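Local coordinates for protein Rubredoxin\:oxygen oxidoreductase (Desulfovibrio gigas, PDB 1E5D) that catalyses the four-electron reduction of one oxygen molecule to two water molecules, using FMN and a diiron centre, at residues T266-R271 / A380-L385; V272-F277 / V284-C289; V307-P312 / E357-M362. One frame throughout, in Å; residues are numbered along the deposited sequence.

Interaction 1: T266-R271 / A380-L385; sequences TEKMAR and ADYEQL. With FMN (flavin mononucleotide), chain C.
Met269 and Leu385 meet because both side chains leave their helices with CG anti to the carbonyl carbon, at chi1 -57° in Met269 and -71° in Leu385. The two side chains cross at about a right angle. One branch of Leu385 does most of the touching: CD1 lies 3.7 Å from Met269 CB and 3.9 Å from Met269 CG. The Met269 chain then bends at its last torsion. Its methyl CE comes back to the leucine fork, 4.0 Å from Leu385 CD1 and 4.2 Å from Leu385 CD2. The second pair is looser. Tyr382 reaches across with its ring, and its OH comes to rest 3.8 Å from Lys268 CB, beside the aliphatic part of the lysine. The lysine chain continues away from the tyrosine helix toward solvent.

The pairing joins helix 265-279 to helix 379-400, the last helix of the flavodoxin-like domain. The two lie on the same face of its parallel sheet. Met269 also packs on Phe342 and Val373, and Leu385 on Val371, so sheet residues back the apolar pair.

One turn before Met269, the same helix starts at the FMN phosphate. Thr266 OG1 sits beside its own backbone N (chi1 -58°), which lets both groups donate to a single oxygen. Thr266 OG1 lies 2.6 Å from FMN O1P. Thr266 N is modelled 2.5 Å from FMN O1P, so short that the exact length is doubtful. The helix N-terminus would probably add favourable electrostatics for the phosphate. FMN is also hydrogen-bonded by Ser261, Met262 and Ser265.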
loop_
_atom_site.group_PDB
_atom_site.type_symbol
_atom_site.label_atom_id
_atom_site.label_comp_id
_atom_site.label_asym_id
_atom_site.label_seq_id
_atom_site.Cartn_x
_atom_site.Cartn_y
_atom_site.Cartn_z
ATOM N N THR A 266 -2.093 -0.215 18.618
ATOM C CA THR A 266 -3.032 0.611 17.852
ATOM C C THR A 266 -4.288 -0.197 17.560
ATOM O O THR A 266 -5.391 0.330 17.405
ATOM C CB THR A 266 -2.402 1.132 16.556
ATOM O OG1 THR A 266 -1.229 1.888 16.890
ATOM C CG2 THR A 266 -3.347 2.081 15.835
ATOM N N GLU A 267 -4.147 -1.523 17.493
ATOM C CA GLU A 267 -5.336 -2.332 17.226
ATOM C C GLU A 267 -6.320 -2.309 18.395
ATOM O O GLU A 267 -7.529 -2.146 18.204
ATOM C CB GLU A 267 -4.955 -3.773 16.885
ATOM C CG GLU A 267 -6.136 -4.549 16.319
ATOM C CD GLU A 267 -5.982 -6.050 16.440
ATOM O OE1 GLU A 267 -4.833 -6.533 16.388
ATOM O OE2 GLU A 267 -7.022 -6.732 16.576
ATOM N N LYS A 268 -5.811 -2.461 19.609
ATOM C CA LYS A 268 -6.589 -2.402 20.840
ATOM C C LYS A 268 -7.336 -1.080 20.984
ATOM O O LYS A 268 -8.525 -1.032 21.293
ATOM C CB LYS A 268 -5.675 -2.625 22.052
ATOM C CG LYS A 268 -5.196 -4.062 22.155
ATOM C CD LYS A 268 -4.176 -4.248 23.261
ATOM C CE LYS A 268 -3.238 -5.409 22.960
ATOM N NZ LYS A 268 -2.732 -6.038 24.213
ATOM N N MET A 269 -6.617 0.015 20.748
ATOM C CA MET A 269 -7.254 1.324 20.694
ATOM C C MET A 269 -8.403 1.279 19.694
ATOM O O MET A 269 -9.521 1.696 19.989
ATOM C CB MET A 269 -6.200 2.376 20.340
ATOM C CG MET A 269 -5.030 2.390 21.321
ATOM S SD MET A 269 -3.706 3.505 20.816
ATOM C CE MET A 269 -4.501 5.092 21.007
ATOM N N ALA A 270 -8.157 0.743 18.493
ATOM C CA ALA A 270 -9.214 0.653 17.493
ATOM C C ALA A 270 -10.395 -0.168 17.991
ATOM O O ALA A 270 -11.556 0.215 17.830
ATOM C CB ALA A 270 -8.685 0.046 16.205
ATOM N N ARG A 271 -10.104 -1.315 18.607
ATOM C CA ARG A 271 -11.206 -2.148 19.099
ATOM C C ARG A 271 -12.006 -1.393 20.150
ATOM O O ARG A 271 -13.234 -1.439 20.197
ATOM C CB ARG A 271 -10.683 -3.463 19.671
ATOM C CG ARG A 271 -10.049 -4.380 18.630
ATOM C CD ARG A 271 -9.424 -5.588 19.317
ATOM N NE ARG A 271 -10.464 -6.508 19.773
ATOM C CZ ARG A 271 -11.265 -7.152 18.928
ATOM N NH1 ARG A 271 -11.146 -6.982 17.617
ATOM N NH2 ARG A 271 -12.187 -7.971 19.408
ATOM N N ALA A 380 -6.751 4.186 31.551
ATOM C CA ALA A 380 -6.851 5.632 31.379
ATOM C C ALA A 380 -6.881 5.986 29.902
ATOM O O ALA A 380 -7.711 6.772 29.442
ATOM C CB ALA A 380 -5.696 6.309 32.094
ATOM N N ASP A 381 -5.960 5.392 29.142
ATOM C CA ASP A 381 -5.964 5.642 27.696
ATOM C C ASP A 381 -7.308 5.229 27.111
ATOM O O ASP A 381 -7.873 5.896 26.251
ATOM C CB ASP A 381 -4.826 4.892 27.011
ATOM C CG ASP A 381 -3.496 5.183 27.685
ATOM O OD1 ASP A 381 -3.189 6.386 27.843
ATOM O OD2 ASP A 381 -2.790 4.223 28.054
ATOM N N TYR A 382 -7.811 4.104 27.631
ATOM C CA TYR A 382 -9.127 3.648 27.188
ATOM C C TYR A 382 -10.174 4.714 27.470
ATOM O O TYR A 382 -11.047 4.937 26.640
ATOM C CB TYR A 382 -9.477 2.316 27.858
ATOM C CG TYR A 382 -8.582 1.215 27.321
ATOM C CD1 TYR A 382 -7.996 1.367 26.066
ATOM C CD2 TYR A 382 -8.320 0.058 28.029
ATOM C CE1 TYR A 382 -7.174 0.393 25.534
ATOM C CE2 TYR A 382 -7.498 -0.924 27.505
ATOM C CZ TYR A 382 -6.930 -0.751 26.261
ATOM O OH TYR A 382 -6.111 -1.727 25.738
ATOM N N GLU A 383 -10.063 5.360 28.624
ATOM C CA GLU A 383 -10.985 6.421 29.001
ATOM C C GLU A 383 -10.898 7.546 27.980
ATOM O O GLU A 383 -11.905 8.079 27.514
ATOM C CB GLU A 383 -10.683 6.964 30.397
ATOM C CG GLU A 383 -11.325 6.158 31.522
ATOM C CD GLU A 383 -12.681 5.614 31.106
ATOM O OE1 GLU A 383 -13.599 6.434 30.891
ATOM O OE2 GLU A 383 -12.808 4.377 30.988
ATOM N N GLN A 384 -9.656 7.893 27.631
ATOM C CA GLN A 384 -9.487 8.945 26.624
ATOM C C GLN A 384 -10.204 8.597 25.327
ATOM O O GLN A 384 -10.881 9.424 24.710
ATOM C CB GLN A 384 -8.003 9.153 26.358
ATOM C CG GLN A 384 -7.294 10.011 27.391
ATOM C CD GLN A 384 -6.197 10.820 26.710
ATOM O OE1 GLN A 384 -5.172 10.278 26.293
ATOM N NE2 GLN A 384 -6.436 12.121 26.596
ATOM N N LEU A 385 -10.063 7.344 24.887
ATOM C CA LEU A 385 -10.654 7.007 23.591
ATOM C C LEU A 385 -12.171 7.065 23.632
ATOM O O LEU A 385 -12.766 7.641 22.713
ATOM C CB LEU A 385 -10.120 5.637 23.150
ATOM C CG LEU A 385 -8.640 5.691 22.738
ATOM C CD1 LEU A 385 -7.947 4.369 22.987
ATOM C CD2 LEU A 385 -8.532 6.111 21.279
HETATM N N1 FMN C . 8.065 5.028 17.674
HETATM C C2 FMN C . 8.382 6.310 17.560
HETATM O O2 FMN C . 8.162 7.112 18.429
HETATM N N3 FMN C . 9.000 6.823 16.388
HETATM C C4 FMN C . 9.628 5.967 15.502
HETATM O O4 FMN C . 10.116 6.454 14.499
HETATM C C4A FMN C . 9.324 4.551 15.647
HETATM N N5 FMN C . 9.576 3.690 14.636
HETATM C C5A FMN C . 9.562 2.355 14.964
HETATM C C6 FMN C . 9.950 1.431 13.960
HETATM C C7 FMN C . 9.725 0.083 14.108
HETATM C C7M FMN C . 9.871 -0.830 12.921
HETATM C C8 FMN C . 9.045 -0.406 15.291
HETATM C C8M FMN C . 8.992 -1.890 15.573
HETATM C C9 FMN C . 8.845 0.475 16.365
HETATM C C9A FMN C . 8.907 1.849 16.120
HETATM N N10 FMN C . 8.353 2.825 17.005
HETATM C C10 FMN C . 8.602 4.119 16.834
HETATM C "C1'" FMN C . 7.715 2.322 18.244
HETATM C "C2'" FMN C . 6.237 1.932 17.987
HETATM O "O2'" FMN C . 5.500 3.068 17.551
HETATM C "C3'" FMN C . 5.711 1.443 19.327
HETATM O "O3'" FMN C . 6.202 0.114 19.485
HETATM C "C4'" FMN C . 4.180 1.410 19.343
HETATM O "O4'" FMN C . 3.718 0.914 20.610
HETATM C "C5'" FMN C . 3.739 0.512 18.208
HETATM O "O5'" FMN C . 2.170 0.432 18.203
HETATM P P FMN C . 1.447 -0.783 17.635
HETATM O O1P FMN C . 0.030 -0.311 17.304
HETATM O O2P FMN C . 2.144 -1.371 16.581
HETATM O O3P FMN C . 1.355 -1.813 18.664
#

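Interaction 2: V272-F277 / V284-C289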
loop_
_atom_site.group_PDB
_atom_site.type_symbol
_atom_site.label_atom_id
_atom_site.label_comp_id
_atom_site.label_asym_id
_atom_site.label_seq_id
_atom_site.Cartn_x
_atom_site.Cartn_y
_atom_site.Cartn_z
ATOM N N VAL A 272 -11.306 -0.657 21.016
ATOM C CA VAL A 272 -12.039 0.100 22.024
ATOM C C VAL A 272 -12.929 1.146 21.359
ATOM O O VAL A 272 -14.105 1.270 21.697
ATOM C CB VAL A 272 -11.108 0.793 23.030
ATOM C CG1 VAL A 272 -11.839 1.950 23.693
ATOM C CG2 VAL A 272 -10.606 -0.204 24.065
ATOM N N LEU A 273 -12.347 1.882 20.414
ATOM C CA LEU A 273 -13.101 2.889 19.677
ATOM C C LEU A 273 -14.366 2.267 19.100
ATOM O O LEU A 273 -15.444 2.845 19.223
ATOM C CB LEU A 273 -12.269 3.520 18.558
ATOM C CG LEU A 273 -11.328 4.650 18.986
ATOM C CD1 LEU A 273 -10.457 5.126 17.830
ATOM C CD2 LEU A 273 -12.123 5.816 19.563
ATOM N N ALA A 274 -14.210 1.093 18.483
ATOM C CA ALA A 274 -15.363 0.514 17.798
ATOM C C ALA A 274 -16.524 0.306 18.767
ATOM O O ALA A 274 -17.679 0.542 18.410
ATOM C CB ALA A 274 -14.968 -0.783 17.115
ATOM N N GLU A 275 -16.192 -0.119 19.980
ATOM C CA GLU A 275 -17.178 -0.412 21.007
ATOM C C GLU A 275 -17.852 0.841 21.549
ATOM O O GLU A 275 -19.073 0.865 21.717
ATOM C CB GLU A 275 -16.541 -1.183 22.168
ATOM C CG GLU A 275 -17.423 -2.290 22.724
ATOM C CD GLU A 275 -17.804 -3.360 21.721
ATOM O OE1 GLU A 275 -17.016 -3.661 20.799
ATOM O OE2 GLU A 275 -18.915 -3.921 21.851
ATOM N N SER A 276 -17.067 1.879 21.817
ATOM C CA SER A 276 -17.658 3.131 22.286
ATOM C C SER A 276 -18.613 3.684 21.243
ATOM O O SER A 276 -19.705 4.158 21.549
ATOM C CB SER A 276 -16.575 4.162 22.604
ATOM O OG SER A 276 -15.415 3.516 23.108
ATOM N N PHE A 277 -18.200 3.627 19.973
ATOM C CA PHE A 277 -19.061 4.241 18.960
ATOM C C PHE A 277 -20.393 3.503 18.916
ATOM O O PHE A 277 -21.467 4.092 18.775
ATOM C CB PHE A 277 -18.384 4.251 17.596
ATOM C CG PHE A 277 -17.493 5.459 17.362
ATOM C CD1 PHE A 277 -18.030 6.736 17.326
ATOM C CD2 PHE A 277 -16.127 5.304 17.177
ATOM C CE1 PHE A 277 -17.220 7.839 17.107
ATOM C CE2 PHE A 277 -15.316 6.401 16.960
ATOM C CZ PHE A 277 -15.862 7.672 16.926
ATOM N N VAL A 284 -20.623 0.590 13.192
ATOM C CA VAL A 284 -19.179 0.706 13.020
ATOM C C VAL A 284 -18.639 -0.275 11.994
ATOM O O VAL A 284 -18.973 -1.456 11.951
ATOM C CB VAL A 284 -18.462 0.476 14.362
ATOM C CG1 VAL A 284 -16.953 0.560 14.202
ATOM C CG2 VAL A 284 -18.967 1.490 15.385
ATOM N N LYS A 285 -17.763 0.246 11.141
ATOM C CA LYS A 285 -16.909 -0.602 10.329
ATOM C C LYS A 285 -15.469 -0.410 10.835
ATOM O O LYS A 285 -14.925 0.681 10.668
ATOM C CB LYS A 285 -17.011 -0.299 8.841
ATOM C CG LYS A 285 -18.402 -0.474 8.254
ATOM C CD LYS A 285 -18.739 -1.934 8.011
ATOM C CE LYS A 285 -20.075 -2.307 8.629
ATOM N NZ LYS A 285 -20.013 -3.587 9.395
ATOM N N LEU A 286 -14.937 -1.464 11.430
ATOM C CA LEU A 286 -13.557 -1.571 11.870
ATOM C C LEU A 286 -12.718 -2.303 10.828
ATOM O O LEU A 286 -12.812 -3.522 10.684
ATOM C CB LEU A 286 -13.473 -2.303 13.217
ATOM C CG LEU A 286 -12.077 -2.412 13.833
ATOM C CD1 LEU A 286 -11.361 -1.072 13.746
ATOM C CD2 LEU A 286 -12.142 -2.873 15.275
ATOM N N MET A 287 -11.883 -1.588 10.079
ATOM C CA MET A 287 -11.170 -2.204 8.968
ATOM C C MET A 287 -9.653 -2.107 9.074
ATOM O O MET A 287 -9.080 -1.023 9.123
ATOM C CB MET A 287 -11.645 -1.553 7.652
ATOM C CG MET A 287 -13.168 -1.456 7.604
ATOM S SD MET A 287 -13.783 -0.641 6.115
ATOM C CE MET A 287 -13.679 -2.009 4.965
ATOM N N TRP A 288 -8.999 -3.257 9.091
ATOM C CA TRP A 288 -7.558 -3.424 9.079
ATOM C C TRP A 288 -6.983 -3.274 7.679
ATOM O O TRP A 288 -7.372 -4.001 6.764
ATOM C CB TRP A 288 -7.237 -4.811 9.635
ATOM C CG TRP A 288 -5.792 -5.095 9.871
ATOM C CD1 TRP A 288 -4.825 -4.173 10.124
ATOM C CD2 TRP A 288 -5.142 -6.369 9.881
ATOM N NE1 TRP A 288 -3.612 -4.796 10.289
ATOM C CE2 TRP A 288 -3.779 -6.143 10.149
ATOM C CE3 TRP A 288 -5.568 -7.687 9.696
ATOM C CZ2 TRP A 288 -2.835 -7.171 10.233
ATOM C CZ3 TRP A 288 -4.636 -8.706 9.780
ATOM C CH2 TRP A 288 -3.281 -8.449 10.046
ATOM N N CYS A 289 -6.057 -2.349 7.467
ATOM C CA CYS A 289 -5.480 -2.162 6.142
ATOM C C CYS A 289 -4.764 -3.394 5.615
ATOM O O CYS A 289 -4.560 -3.549 4.414
ATOM C CB CYS A 289 -4.467 -1.004 6.142
ATOM S SG CYS A 289 -5.245 0.605 6.349
#
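Val284 packs against Ala274 and Phe277 inside a beta-alpha-beta unit. Strand 254-259, helix 265-279 and strand 283-288 make up this crossover of the flavodoxin-like fold. The helix and the strand run antiparallel, at 174°, and their axes come within 8.7 Å. So close a fit suits the small side chain of Ala274, which points at the strand.

The tight part is the fork of Val284, although the residue as a whole is partly exposed. Its CG1 is anti to the backbone N (chi1 179°) and lies 3.8 Å from Ala274 CB. The other branch goes between two helix residues one turn apart. Val284 CG2 meets Ala274 O at 3.4 Å and Phe277 CB at 3.6 Å. The phenylalanine ring does not stay with the valine. It leads off into the core, where it packs on Val255 and on Ile392 of helix 379-400.

The loose side is at Leu286. Strand 283-288 is an edge strand of the sheet, and Leu286 is partly exposed there. Toward the C-terminal end of the strand the contact thins to a single methyl pair: Leu286 CD2 lies 4.0 Å from Ala274 CB.

Interaction 3: V307-P312 / E357-M362; sequences VIVGSP and EWLTGM. With FMN (flavin mononucleotide), chain C.
Leu359 reaches from its helix to Val307 and Val309 on the strand, and its two methyls make the contact. Its first bond points toward the strand, but Leu359 CB is still 6.1 Å from Val309 CG2. The next bond closes much of that gap. CG is anti to the carbonyl carbon, at chi1 -61°, and lies 4.6 Å from Val309 CG2. There the chain forks. CD2 goes to Val309 and stops 3.9 Å from its CG2, the closest approach between the two segments. CD1, the other branch, lies 4.1 Å from Val307 O. This is a van der Waals touch on a backbone carbonyl. The methyls of Val307 are farther off, with CG1 5.1 Å from Leu359 CD2.

With CG1 of Val309 anti to the backbone N (chi1 -164°), CG2 is the branch turned to the leucine. The two side chains cross obliquely. All three touching residues are buried, and the side-chain pair Val309-Leu359 is apolar.

Beyond Gly310 the strand gives way to a loop at the FMN. Ser311 OG donates to Pro312 O at 2.8 Å, in the carbonyl plane and on a lone pair. The same OG is also bonded to Leu319 N, so the hydroxyl bridges the start and the end of the loop between strand 306-310 and helix 320-331. Pro312 lies against the phosphate end of the cofactor, with its CB 3.3 Å from FMN O5'.

In the domain, strand 306-310 is the middle one of the five-stranded parallel sheet, between strands 254-259 and 338-345. Helix 350-361 packs on one face next to helix 320-331, which also touches Val309. Ile308 points to the other face, where helix 265-279 covers it.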
loop_
_atom_site.group_PDB
_atom_site.type_symbol
_atom_site.label_atom_id
_atom_site.label_comp_id
_atom_site.label_asym_id
_atom_site.label_seq_id
_atom_site.Cartn_x
_atom_site.Cartn_y
_atom_site.Cartn_z
ATOM N N VAL A 307 -14.836 9.272 9.706
ATOM C CA VAL A 307 -13.722 8.410 9.319
ATOM C C VAL A 307 -12.644 8.512 10.386
ATOM O O VAL A 307 -12.087 9.596 10.565
ATOM C CB VAL A 307 -13.182 8.825 7.943
ATOM C CG1 VAL A 307 -11.918 8.087 7.567
ATOM C CG2 VAL A 307 -14.260 8.600 6.890
ATOM N N ILE A 308 -12.372 7.429 11.098
ATOM C CA ILE A 308 -11.329 7.414 12.119
ATOM C C ILE A 308 -10.132 6.584 11.648
ATOM O O ILE A 308 -10.309 5.458 11.188
ATOM C CB ILE A 308 -11.831 6.838 13.451
ATOM C CG1 ILE A 308 -13.273 7.217 13.787
ATOM C CG2 ILE A 308 -10.880 7.214 14.583
ATOM C CD1 ILE A 308 -13.462 8.698 14.022
ATOM N N VAL A 309 -8.932 7.133 11.758
ATOM C CA VAL A 309 -7.714 6.519 11.274
ATOM C C VAL A 309 -6.704 6.319 12.391
ATOM O O VAL A 309 -6.444 7.183 13.228
ATOM C CB VAL A 309 -7.003 7.348 10.186
ATOM C CG1 VAL A 309 -5.997 6.452 9.476
ATOM C CG2 VAL A 309 -7.984 7.944 9.200
ATOM N N GLY A 310 -6.111 5.130 12.402
ATOM C CA GLY A 310 -5.144 4.839 13.454
ATOM C C GLY A 310 -3.865 4.308 12.836
ATOM O O GLY A 310 -3.910 3.485 11.923
ATOM N N SER A 311 -2.735 4.779 13.341
ATOM C CA SER A 311 -1.453 4.198 12.979
ATOM C C SER A 311 -0.443 4.429 14.099
ATOM O O SER A 311 -0.405 5.479 14.734
ATOM C CB SER A 311 -0.910 4.771 11.675
ATOM O OG SER A 311 0.424 4.334 11.474
ATOM N N PRO A 312 0.385 3.427 14.334
ATOM C CA PRO A 312 1.499 3.639 15.261
ATOM C C PRO A 312 2.534 4.507 14.571
ATOM O O PRO A 312 2.506 4.686 13.356
ATOM C CB PRO A 312 2.033 2.224 15.474
ATOM C CG PRO A 312 1.686 1.505 14.210
ATOM C CD PRO A 312 0.353 2.072 13.781
ATOM N N GLU A 357 -3.043 16.001 10.036
ATOM C CA GLU A 357 -2.797 16.849 8.865
ATOM C C GLU A 357 -3.505 16.300 7.630
ATOM O O GLU A 357 -3.977 17.054 6.778
ATOM C CB GLU A 357 -1.300 16.966 8.594
ATOM C CG GLU A 357 -0.877 18.175 7.783
ATOM C CD GLU A 357 0.374 18.843 8.328
ATOM O OE1 GLU A 357 1.221 18.142 8.924
ATOM O OE2 GLU A 357 0.509 20.074 8.158
ATOM N N TRP A 358 -3.565 14.973 7.544
ATOM C CA TRP A 358 -4.212 14.323 6.411
ATOM C C TRP A 358 -5.718 14.596 6.442
ATOM O O TRP A 358 -6.313 15.011 5.455
ATOM C CB TRP A 358 -3.992 12.818 6.428
ATOM C CG TRP A 358 -2.769 12.254 5.802
ATOM C CD1 TRP A 358 -1.600 11.923 6.436
ATOM C CD2 TRP A 358 -2.578 11.936 4.417
ATOM N NE1 TRP A 358 -0.695 11.423 5.528
ATOM C CE2 TRP A 358 -1.270 11.423 4.283
ATOM C CE3 TRP A 358 -3.380 12.037 3.274
ATOM C CZ2 TRP A 358 -0.757 11.014 3.049
ATOM C CZ3 TRP A 358 -2.870 11.634 2.056
ATOM C CH2 TRP A 358 -1.565 11.128 1.950
ATOM N N LEU A 359 -6.324 14.329 7.606
ATOM C CA LEU A 359 -7.773 14.493 7.699
ATOM C C LEU A 359 -8.168 15.942 7.440
ATOM O O LEU A 359 -9.011 16.229 6.591
ATOM C CB LEU A 359 -8.269 14.006 9.062
ATOM C CG LEU A 359 -8.010 12.519 9.342
ATOM C CD1 LEU A 359 -8.812 12.053 10.545
ATOM C CD2 LEU A 359 -8.331 11.674 8.118
ATOM N N THR A 360 -7.539 16.846 8.173
ATOM C CA THR A 360 -7.764 18.278 7.994
ATOM C C THR A 360 -7.546 18.686 6.547
ATOM O O THR A 360 -8.306 19.452 5.957
ATOM C CB THR A 360 -6.845 19.092 8.921
ATOM O OG1 THR A 360 -7.190 18.815 10.289
ATOM C CG2 THR A 360 -7.062 20.581 8.711
ATOM N N GLY A 361 -6.493 18.175 5.912
ATOM C CA GLY A 361 -6.252 18.542 4.524
ATOM C C GLY A 361 -7.345 18.061 3.595
ATOM O O GLY A 361 -7.474 18.545 2.471
ATOM N N MET A 362 -8.152 17.101 4.033
ATOM C CA MET A 362 -9.209 16.574 3.177
ATOM C C MET A 362 -10.517 17.321 3.444
ATOM O O MET A 362 -11.537 17.022 2.836
ATOM C CB MET A 362 -9.440 15.088 3.405
ATOM C CG MET A 362 -8.400 14.171 2.790
ATOM S SD MET A 362 -8.684 12.442 3.217
ATOM C CE MET A 362 -7.269 12.121 4.270
HETATM N N1 FMN C . 8.065 5.028 17.674
HETATM C C2 FMN C . 8.382 6.310 17.560
HETATM O O2 FMN C . 8.162 7.112 18.429
HETATM N N3 FMN C . 9.000 6.823 16.388
HETATM C C4 FMN C . 9.628 5.967 15.502
HETATM O O4 FMN C . 10.116 6.454 14.499
HETATM C C4A FMN C . 9.324 4.551 15.647
HETATM N N5 FMN C . 9.576 3.690 14.636
HETATM C C5A FMN C . 9.562 2.355 14.964
HETATM C C6 FMN C . 9.950 1.431 13.960
HETATM C C7 FMN C . 9.725 0.083 14.108
HETATM C C7M FMN C . 9.871 -0.830 12.921
HETATM C C8 FMN C . 9.045 -0.406 15.291
HETATM C C8M FMN C . 8.992 -1.890 15.573
HETATM C C9 FMN C . 8.845 0.475 16.365
HETATM C C9A FMN C . 8.907 1.849 16.120
HETATM N N10 FMN C . 8.353 2.825 17.005
HETATM C C10 FMN C . 8.602 4.119 16.834
HETATM C "C1'" FMN C . 7.715 2.322 18.244
HETATM C "C2'" FMN C . 6.237 1.932 17.987
HETATM O "O2'" FMN C . 5.500 3.068 17.551
HETATM C "C3'" FMN C . 5.711 1.443 19.327
HETATM O "O3'" FMN C . 6.202 0.114 19.485
HETATM C "C4'" FMN C . 4.180 1.410 19.343
HETATM O "O4'" FMN C . 3.718 0.914 20.610
HETATM C "C5'" FMN C . 3.739 0.512 18.208
HETATM O "O5'" FMN C . 2.170 0.432 18.203
HETATM P P FMN C . 1.447 -0.783 17.635
HETATM O O1P FMN C . 0.030 -0.311 17.304
HETATM O O2P FMN C . 2.144 -1.371 16.581
HETATM O O3P FMN C . 1.355 -1.813 18.664
#

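In the fold
All three contacts lie in the flavodoxin-like domain, built on one parallel sheet. Interactions 1 and 2 share helix 265-279, and their centres are 10 Å apart. Tyr382 CD1 touches Val272 CG2 at 3.6 Å where they join. Interaction 3 uses the opposite face of the sheet from helix 265-279, its centre about 16 Å from interaction 1 and 15 Å from interaction 2. Ile308 is the bridge to interaction 2: its CG1 is 3.9 Å from Phe277 CE2. Interactions 1 and 3 converge at the FMN phosphate, where Thr266 OG1 lies 3.4 Å from Pro312 N. In interaction 2, the side chain of Leu286 is about 12 Å from FMN. The diiron centre belongs to the lactamase-like domain.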